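Local coordinates for protein alpha-1,3-glucanase (Paenibacillus glycanilyticus, PDB 6K0P) that probably hydrolyses the alpha-1,3-glycosidic bonds of alpha-1,3-glucan, as a glycoside hydrolase of family 87, through a catalytic domain that binds nigerose, at residues 12-16 against 376-380; 320-326 against 344-350. The protein carries 1 engineered substitution. One frame throughout, in Å; residues are numbered along the deposited sequence.

Contact 1 (12-16 against 376-380); sequences GRGAN and TNLTA
A15 meets T379 where the N-terminal tail of the model lies against one coil of the right-handed parallel beta-helix, on the outer surface beside a corner in strand 374-383. The T379 side chain points toward the tail, and its OG1 accepts the one hydrogen bond running directly between the two segments: A15 N donates to T379 OG1 over 2.9 Å, with an angle of 156° at the hydrogen. With OG1 anti to its own carbonyl carbon (chi1 -68°), the hydroxyl reaches the tail backbone. A water spans A15 O and T379 OG1, donating to the carbonyl, so that hydroxyl and water together tie both polar backbone atoms of A15. The alanine methyl leans over the corner, its CB 3.3 Å from N377 O. The corner residue N377 lays its CB alongside the carbonyl of G14, while its amide turns to other partners, OD1 to N401 and ND2 to D345. G14, whose phi of 95° suits a glycine, brings its bare CA against T379 OG1 and L378 O. R13 leads away to T438 and D483. Beside the hydroxyl, G14 CA makes a CA-H...O contact of 3.4 Å with L378 O.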
ATOM      1  N   GLY A  12     -13.508  -3.980  -9.618  1.00 37.95           N
ATOM      2  CA  GLY A  12     -13.085  -2.596  -9.738  1.00 25.10           C
ATOM      3  C   GLY A  12     -12.238  -2.227 -10.944  1.00 33.97           C
ATOM      4  O   GLY A  12     -12.680  -1.443 -11.789  1.00 48.43           O
ATOM      5  N   ARG A  13     -11.026  -2.769 -11.042  1.00 27.68           N
ATOM      6  CA  ARG A  13     -10.484  -3.733 -10.088  1.00 19.14           C
ATOM      7  C   ARG A  13     -10.089  -3.104  -8.747  1.00 17.35           C
ATOM      8  O   ARG A  13      -9.975  -1.882  -8.620  1.00 21.09           O
ATOM      9  CB  ARG A  13      -9.281  -4.469 -10.710  1.00 21.22           C
ATOM     10  CG  ARG A  13      -9.645  -5.340 -11.920  1.00 23.91           C
ATOM     11  CD  ARG A  13      -8.682  -6.507 -12.107  1.00 20.99           C
ATOM     12  NE  ARG A  13      -9.197  -7.519 -13.036  1.00 20.39           N
ATOM     13  CZ  ARG A  13      -8.788  -7.652 -14.294  1.00 22.07           C
ATOM     14  NH1 ARG A  13      -7.859  -6.837 -14.789  1.00 22.34           N
ATOM     15  NH2 ARG A  13      -9.308  -8.599 -15.065  1.00 26.43           N
ATOM     16  N   GLY A  14      -9.894  -3.951  -7.750  1.00 12.88           N
ATOM     17  CA  GLY A  14      -9.426  -3.497  -6.455  1.00 13.39           C
ATOM     18  C   GLY A  14     -10.551  -3.236  -5.471  1.00 13.05           C
ATOM     19  O   GLY A  14     -11.680  -3.722  -5.601  1.00 15.66           O
ATOM     20  N   ALA A  15     -10.221  -2.442  -4.458  1.00 12.61           N
ATOM     21  CA  ALA A  15     -11.168  -2.158  -3.390  1.00 11.18           C
ATOM     22  C   ALA A  15     -12.281  -1.234  -3.868  1.00 12.11           C
ATOM     23  O   ALA A  15     -12.062  -0.332  -4.684  1.00 14.51           O
ATOM     24  CB  ALA A  15     -10.447  -1.519  -2.204  1.00 12.07           C
ATOM     25  N   ASN A  16     -13.486  -1.466  -3.346  1.00 11.72           N
ATOM     26  CA  ASN A  16     -14.641  -0.605  -3.577  1.00 13.19           C
ATOM     27  C   ASN A  16     -14.742   0.313  -2.362  1.00 12.59           C
ATOM     28  O   ASN A  16     -15.194  -0.101  -1.293  1.00 14.93           O
ATOM     29  CB  ASN A  16     -15.896  -1.454  -3.751  1.00 15.01           C
ATOM     30  CG  ASN A  16     -17.134  -0.621  -3.983  1.00 22.92           C
ATOM     31  OD1 ASN A  16     -17.051   0.584  -4.204  1.00 21.35           O
ATOM     32  ND2 ASN A  16     -18.294  -1.262  -3.934  1.00 30.31           N
ATOM     33  N   THR A 376      -8.568 -10.224  -1.091  1.00 10.75           N
ATOM     34  CA  THR A 376      -9.543  -9.972  -2.147  1.00 10.51           C
ATOM     35  C   THR A 376      -9.927  -8.502  -2.190  1.00 11.11           C
ATOM     36  O   THR A 376     -10.018  -7.841  -1.150  1.00 11.22           O
ATOM     37  CB  THR A 376     -10.813 -10.818  -1.958  1.00 11.02           C
ATOM     38  OG1 THR A 376     -11.381 -10.559  -0.665  1.00 12.89           O
ATOM     39  CG2 THR A 376     -10.491 -12.311  -2.066  1.00 12.94           C
ATOM     40  N   ASN A 377     -10.161  -7.994  -3.402  1.00 10.56           N
ATOM     41  CA  ASN A 377     -10.661  -6.633  -3.587  1.00 10.98           C
ATOM     42  C   ASN A 377      -9.741  -5.628  -2.896  1.00 10.69           C
ATOM     43  O   ASN A 377     -10.160  -4.834  -2.056  1.00 10.90           O
ATOM     44  CB  ASN A 377     -12.111  -6.505  -3.094  1.00 11.00           C
ATOM     45  CG  ASN A 377     -13.025  -7.569  -3.680  1.00 12.76           C
ATOM     46  OD1 ASN A 377     -13.105  -7.725  -4.897  1.00 14.73           O
ATOM     47  ND2 ASN A 377     -13.709  -8.310  -2.816  1.00 14.34           N
ATOM     48  N   LEU A 378      -8.465  -5.677  -3.264  1.00 10.56           N
ATOM     49  CA  LEU A 378      -7.446  -4.872  -2.602  1.00 10.44           C
ATOM     50  C   LEU A 378      -6.850  -3.869  -3.577  1.00  9.76           C
ATOM     51  O   LEU A 378      -6.589  -4.198  -4.743  1.00 10.97           O
ATOM     52  CB  LEU A 378      -6.327  -5.754  -2.048  1.00 10.75           C
ATOM     53  CG  LEU A 378      -6.717  -6.826  -1.026  1.00  9.77           C
ATOM     54  CD1 LEU A 378      -5.465  -7.552  -0.528  1.00 11.53           C
ATOM     55  CD2 LEU A 378      -7.476  -6.213   0.154  1.00 10.84           C
ATOM     56  N   THR A 379      -6.622  -2.650  -3.095  1.00  9.44           N
ATOM     57  CA  THR A 379      -5.937  -1.622  -3.863  1.00  9.17           C
ATOM     58  C   THR A 379      -4.692  -1.199  -3.103  1.00  9.74           C
ATOM     59  O   THR A 379      -4.749  -0.969  -1.890  1.00 11.17           O
ATOM     60  CB  THR A 379      -6.859  -0.423  -4.077  1.00 11.39           C
ATOM     61  OG1 THR A 379      -7.927  -0.817  -4.948  1.00 12.39           O
ATOM     62  CG2 THR A 379      -6.096   0.761  -4.676  1.00 12.53           C
ATOM     63  N   ALA A 380      -3.563  -1.116  -3.808  1.00  9.36           N
ATOM     64  CA  ALA A 380      -2.312  -0.650  -3.215  1.00 10.79           C
ATOM     65  C   ALA A 380      -1.595   0.217  -4.237  1.00 10.96           C
ATOM     66  O   ALA A 380      -1.181  -0.278  -5.288  1.00 10.87           O
ATOM     67  CB  ALA A 380      -1.439  -1.827  -2.779  1.00 10.80           C
TER
HETATM   68  O   HOH W   1      -9.818   1.127  -4.861  1.00 32.23           O

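Contact 2 (320-326 against 344-350)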
ATOM      1  N   PHE A 320      -9.859  -8.399   8.104  1.00 11.02           N
ATOM      2  CA  PHE A 320      -9.533  -6.989   7.910  1.00 10.38           C
ATOM      3  C   PHE A 320     -10.333  -6.550   6.693  1.00  9.63           C
ATOM      4  O   PHE A 320     -10.072  -7.018   5.584  1.00 10.70           O
ATOM      5  CB  PHE A 320      -8.036  -6.818   7.659  1.00 10.94           C
ATOM      6  CG  PHE A 320      -7.198  -6.933   8.899  1.00 11.22           C
ATOM      7  CD1 PHE A 320      -6.916  -8.180   9.443  1.00 13.10           C
ATOM      8  CD2 PHE A 320      -6.702  -5.800   9.534  1.00 12.18           C
ATOM      9  CE1 PHE A 320      -6.144  -8.295  10.595  1.00 11.79           C
ATOM     10  CE2 PHE A 320      -5.928  -5.909  10.688  1.00 13.57           C
ATOM     11  CZ  PHE A 320      -5.652  -7.156  11.216  1.00 12.43           C
ATOM     12  N   LYS A 321     -11.309  -5.666   6.896  1.00 10.47           N
ATOM     13  CA  LYS A 321     -12.253  -5.326   5.842  1.00 10.93           C
ATOM     14  C   LYS A 321     -12.526  -3.829   5.833  1.00 11.59           C
ATOM     15  O   LYS A 321     -12.663  -3.214   6.891  1.00 11.43           O
ATOM     16  CB  LYS A 321     -13.570  -6.101   6.043  1.00 13.54           C
ATOM     17  CG  LYS A 321     -14.674  -5.854   5.037  1.00 18.15           C
ATOM     18  CD  LYS A 321     -15.924  -6.621   5.483  1.00 24.56           C
ATOM     19  CE  LYS A 321     -17.043  -6.517   4.463  1.00 32.49           C
ATOM     20  NZ  LYS A 321     -18.258  -7.234   4.930  1.00 39.10           N
ATOM     21  N   ASN A 322     -12.593  -3.250   4.633  1.00 10.07           N
ATOM     22  CA  ASN A 322     -13.032  -1.858   4.426  1.00 10.31           C
ATOM     23  C   ASN A 322     -12.089  -0.831   5.051  1.00 11.46           C
ATOM     24  O   ASN A 322     -12.510   0.285   5.368  1.00 11.07           O
ATOM     25  CB  ASN A 322     -14.471  -1.617   4.905  1.00 11.80           C
ATOM     26  CG  ASN A 322     -15.477  -2.495   4.200  1.00 11.86           C
ATOM     27  OD1 ASN A 322     -15.228  -3.015   3.110  1.00 12.22           O
ATOM     28  ND2 ASN A 322     -16.637  -2.659   4.825  1.00 16.45           N
ATOM     29  N   ASN A 323     -10.814  -1.174   5.217  1.00  9.37           N
ATOM     30  CA  ASN A 323      -9.874  -0.287   5.882  1.00  9.06           C
ATOM     31  C   ASN A 323      -9.109   0.560   4.872  1.00  9.40           C
ATOM     32  O   ASN A 323      -9.016   0.228   3.686  1.00 10.47           O
ATOM     33  CB  ASN A 323      -8.884  -1.083   6.736  1.00 10.28           C
ATOM     34  CG  ASN A 323      -9.581  -1.908   7.802  1.00 11.95           C
ATOM     35  OD1 ASN A 323     -10.294  -1.370   8.635  1.00 10.48           O
ATOM     36  ND2 ASN A 323      -9.392  -3.225   7.765  1.00 10.74           N
ATOM     37  N   ARG A 324      -8.542   1.658   5.376  1.00 10.21           N
ATOM     38  CA  ARG A 324      -7.675   2.547   4.607  1.00  9.98           C
ATOM     39  C   ARG A 324      -6.348   2.616   5.335  1.00 10.69           C
ATOM     40  O   ARG A 324      -6.309   2.975   6.516  1.00 10.86           O
ATOM     41  CB  ARG A 324      -8.259   3.960   4.527  1.00 12.37           C
ATOM     42  CG  ARG A 324      -9.734   3.995   4.280  1.00 14.29           C
ATOM     43  CD  ARG A 324     -10.282   5.408   4.356  1.00 12.85           C
ATOM     44  NE  ARG A 324     -11.730   5.326   4.351  1.00 13.29           N
ATOM     45  CZ  ARG A 324     -12.541   6.313   4.004  1.00 11.79           C
ATOM     46  NH1 ARG A 324     -12.042   7.486   3.647  1.00 11.19           N
ATOM     47  NH2 ARG A 324     -13.858   6.116   4.022  1.00 12.15           N
ATOM     48  N   ILE A 325      -5.270   2.269   4.640  1.00  9.76           N
ATOM     49  CA  ILE A 325      -3.929   2.249   5.209  1.00  9.25           C
ATOM     50  C   ILE A 325      -3.113   3.219   4.374  1.00 10.48           C
ATOM     51  O   ILE A 325      -2.821   2.934   3.210  1.00 10.88           O
ATOM     52  CB  ILE A 325      -3.313   0.849   5.135  1.00 10.51           C
ATOM     53  CG1 ILE A 325      -4.255  -0.181   5.755  1.00 11.94           C
ATOM     54  CG2 ILE A 325      -1.941   0.839   5.802  1.00 12.96           C
ATOM     55  CD1 ILE A 325      -3.921  -1.604   5.342  1.00 17.78           C
ATOM     56  N   LYS A 326      -2.751   4.364   4.939  1.00  9.11           N
ATOM     57  CA  LYS A 326      -2.081   5.379   4.138  1.00 10.08           C
ATOM     58  C   LYS A 326      -0.843   5.914   4.837  1.00 10.63           C
ATOM     59  O   LYS A 326      -0.842   6.131   6.052  1.00 10.65           O
ATOM     60  CB  LYS A 326      -3.026   6.536   3.776  1.00 10.60           C
ATOM     61  CG  LYS A 326      -4.105   6.155   2.751  1.00 12.79           C
ATOM     62  CD  LYS A 326      -4.887   7.388   2.268  1.00 12.68           C
ATOM     63  CE  LYS A 326      -6.123   7.626   3.107  1.00 12.43           C
ATOM     64  NZ  LYS A 326      -6.767   8.918   2.726  1.00 10.36           N
ATOM     65  N   ILE A 344      -8.697 -10.858   4.145  1.00 10.83           N
ATOM     66  CA  ILE A 344      -8.186  -9.503   3.949  1.00 10.05           C
ATOM     67  C   ILE A 344      -8.921  -8.962   2.732  1.00 10.96           C
ATOM     68  O   ILE A 344      -8.512  -9.203   1.591  1.00 11.18           O
ATOM     69  CB  ILE A 344      -6.660  -9.508   3.742  1.00 10.98           C
ATOM     70  CG1 ILE A 344      -5.968 -10.325   4.841  1.00 12.63           C
ATOM     71  CG2 ILE A 344      -6.106  -8.082   3.673  1.00 12.02           C
ATOM     72  CD1 ILE A 344      -6.232  -9.844   6.238  1.00 15.26           C
ATOM     73  N   ASP A 345     -10.027  -8.253   2.958  1.00  9.40           N
ATOM     74  CA  ASP A 345     -10.990  -7.956   1.907  1.00  9.84           C
ATOM     75  C   ASP A 345     -11.310  -6.472   1.848  1.00 11.46           C
ATOM     76  O   ASP A 345     -11.623  -5.854   2.871  1.00 11.42           O
ATOM     77  CB  ASP A 345     -12.290  -8.720   2.160  1.00 12.28           C
ATOM     78  CG  ASP A 345     -13.331  -8.447   1.108  1.00 14.08           C
ATOM     79  OD1 ASP A 345     -12.988  -8.503  -0.090  1.00 13.95           O
ATOM     80  OD2 ASP A 345     -14.497  -8.190   1.474  1.00 19.01           O
ATOM     81  N   ASN A 346     -11.256  -5.904   0.648  1.00 10.34           N
ATOM     82  CA  ASN A 346     -11.791  -4.570   0.405  1.00  9.45           C
ATOM     83  C   ASN A 346     -11.063  -3.506   1.217  1.00 10.79           C
ATOM     84  O   ASN A 346     -11.678  -2.661   1.866  1.00 11.98           O
ATOM     85  CB  ASN A 346     -13.308  -4.500   0.615  1.00 10.62           C
ATOM     86  CG  ASN A 346     -13.947  -3.453  -0.264  1.00 11.35           C
ATOM     87  OD1 ASN A 346     -13.867  -3.537  -1.490  1.00 12.27           O
ATOM     88  ND2 ASN A 346     -14.560  -2.441   0.350  1.00 12.24           N
ATOM     89  N   ASN A 347      -9.735  -3.547   1.155  1.00  9.84           N
ATOM     90  CA  ASN A 347      -8.883  -2.575   1.818  1.00 10.41           C
ATOM     91  C   ASN A 347      -8.123  -1.770   0.775  1.00  9.75           C
ATOM     92  O   ASN A 347      -7.754  -2.284  -0.285  1.00 11.00           O
ATOM     93  CB  ASN A 347      -7.890  -3.269   2.739  1.00  9.25           C
ATOM     94  CG  ASN A 347      -8.580  -4.104   3.801  1.00 10.46           C
ATOM     95  OD1 ASN A 347      -9.177  -3.565   4.726  1.00 11.02           O
ATOM     96  ND2 ASN A 347      -8.507  -5.424   3.670  1.00 11.69           N
ATOM     97  N   TYR A 348      -7.889  -0.504   1.101  1.00 10.24           N
ATOM     98  CA  TYR A 348      -7.199   0.437   0.229  1.00 10.26           C
ATOM     99  C   TYR A 348      -5.931   0.887   0.932  1.00  9.75           C
ATOM    100  O   TYR A 348      -5.985   1.328   2.087  1.00 10.58           O
ATOM    101  CB  TYR A 348      -8.091   1.662  -0.038  1.00  8.67           C
ATOM    102  CG  TYR A 348      -7.400   2.778  -0.793  1.00  9.25           C
ATOM    103  CD1 TYR A 348      -6.670   3.759  -0.122  1.00 11.84           C
ATOM    104  CD2 TYR A 348      -7.497   2.872  -2.175  1.00 10.57           C
ATOM    105  CE1 TYR A 348      -6.029   4.776  -0.805  1.00 11.00           C
ATOM    106  CE2 TYR A 348      -6.862   3.888  -2.872  1.00 10.19           C
ATOM    107  CZ  TYR A 348      -6.134   4.840  -2.179  1.00 10.78           C
ATOM    108  OH  TYR A 348      -5.495   5.859  -2.865  1.00 10.28           O
ATOM    109  N   ALA A 349      -4.797   0.788   0.235  1.00  9.74           N
ATOM    110  CA  ALA A 349      -3.522   1.257   0.754  1.00 10.22           C
ATOM    111  C   ALA A 349      -2.910   2.234  -0.234  1.00  9.23           C
ATOM    112  O   ALA A 349      -2.906   1.984  -1.443  1.00 10.69           O
ATOM    113  CB  ALA A 349      -2.541   0.100   0.975  1.00 10.70           C
ATOM    114  N   ARG A 350      -2.397   3.348   0.286  1.00  9.11           N
ATOM    115  CA  ARG A 350      -1.630   4.286  -0.528  1.00  9.32           C
ATOM    116  C   ARG A 350      -0.460   4.785   0.304  1.00  9.45           C
ATOM    117  O   ARG A 350      -0.643   5.200   1.452  1.00  9.25           O
ATOM    118  CB  ARG A 350      -2.482   5.480  -0.983  1.00  9.61           C
ATOM    119  CG  ARG A 350      -1.693   6.455  -1.863  1.00  9.92           C
ATOM    120  CD  ARG A 350      -2.569   7.588  -2.367  1.00  9.64           C
ATOM    121  NE  ARG A 350      -2.913   8.579  -1.340  1.00  8.64           N
ATOM    122  CZ  ARG A 350      -4.154   8.988  -1.067  1.00  9.74           C
ATOM    123  NH1 ARG A 350      -5.203   8.482  -1.719  1.00 10.97           N
ATOM    124  NH2 ARG A 350      -4.352   9.927  -0.152  1.00 10.05           N
TER
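F320 to K321 and R324 to K326 pair in parallel with I344 to D345 and Y348 to R350, the strand axes of 324-326 and 348-350 running 4.7 Å apart at 8°. These are successive coils of a right-handed parallel beta-helix, and between the paired runs both coils turn a corner lined by asparagines. N323 and N347 lie side by side on the inside of that corner with amide planes 8° apart. With CG anti to the carbonyl carbon (chi1 -59°), N347 bridges the bend: its ND2 donates to F320 O, 2.9 Å away, from above the carbonyl plane, while its OD1 accepts from N323 N and, weakly, from N323 ND2. F320 O thus holds a second donor besides D345 N. N323 repeats the pattern one coil back, its amide bonded to I301 N and V298 O. N322 and N346 instead meet with amides nearly perpendicular, N346 ND2 giving a 2.9 Å bond to N322 OD1 while N346 OD1 accepts from N16 N. Toward the interior, I344 CD1 packs obliquely against the F320 ring at CD1. On the face of R324, Y348 and K326, E171 joins K326 NZ and R350 NH1, probably offsetting their like charges; D138 takes R350 NH2, and R350 NH1 also donates to Y348 OH. K326 CD sits over one face of the R350 guanidinium, 3.5 Å from R350 NH2.

Both contacts use the same beta-helix, since strands 343-350 and 374-383 are neighbours, but they join different things. Contact 2 is buried and holds coil to coil, by regular backbone pairing, hydrogen-bonded asparagine amides at the corner and apolar packing. Contact 1, partly buried, adds an irregular tail to the outside of the next coil and relies on a threonine hydroxyl, a water and a glycine. The two meet directly: T376 OG1 and D345 OD1, 2.7 Å apart, probably share a hydrogen bond, T379 O probably accepts one from A349 N, and A15 CB packs on N347 O. Through N16 and N346 the tail crosses adjacent coils.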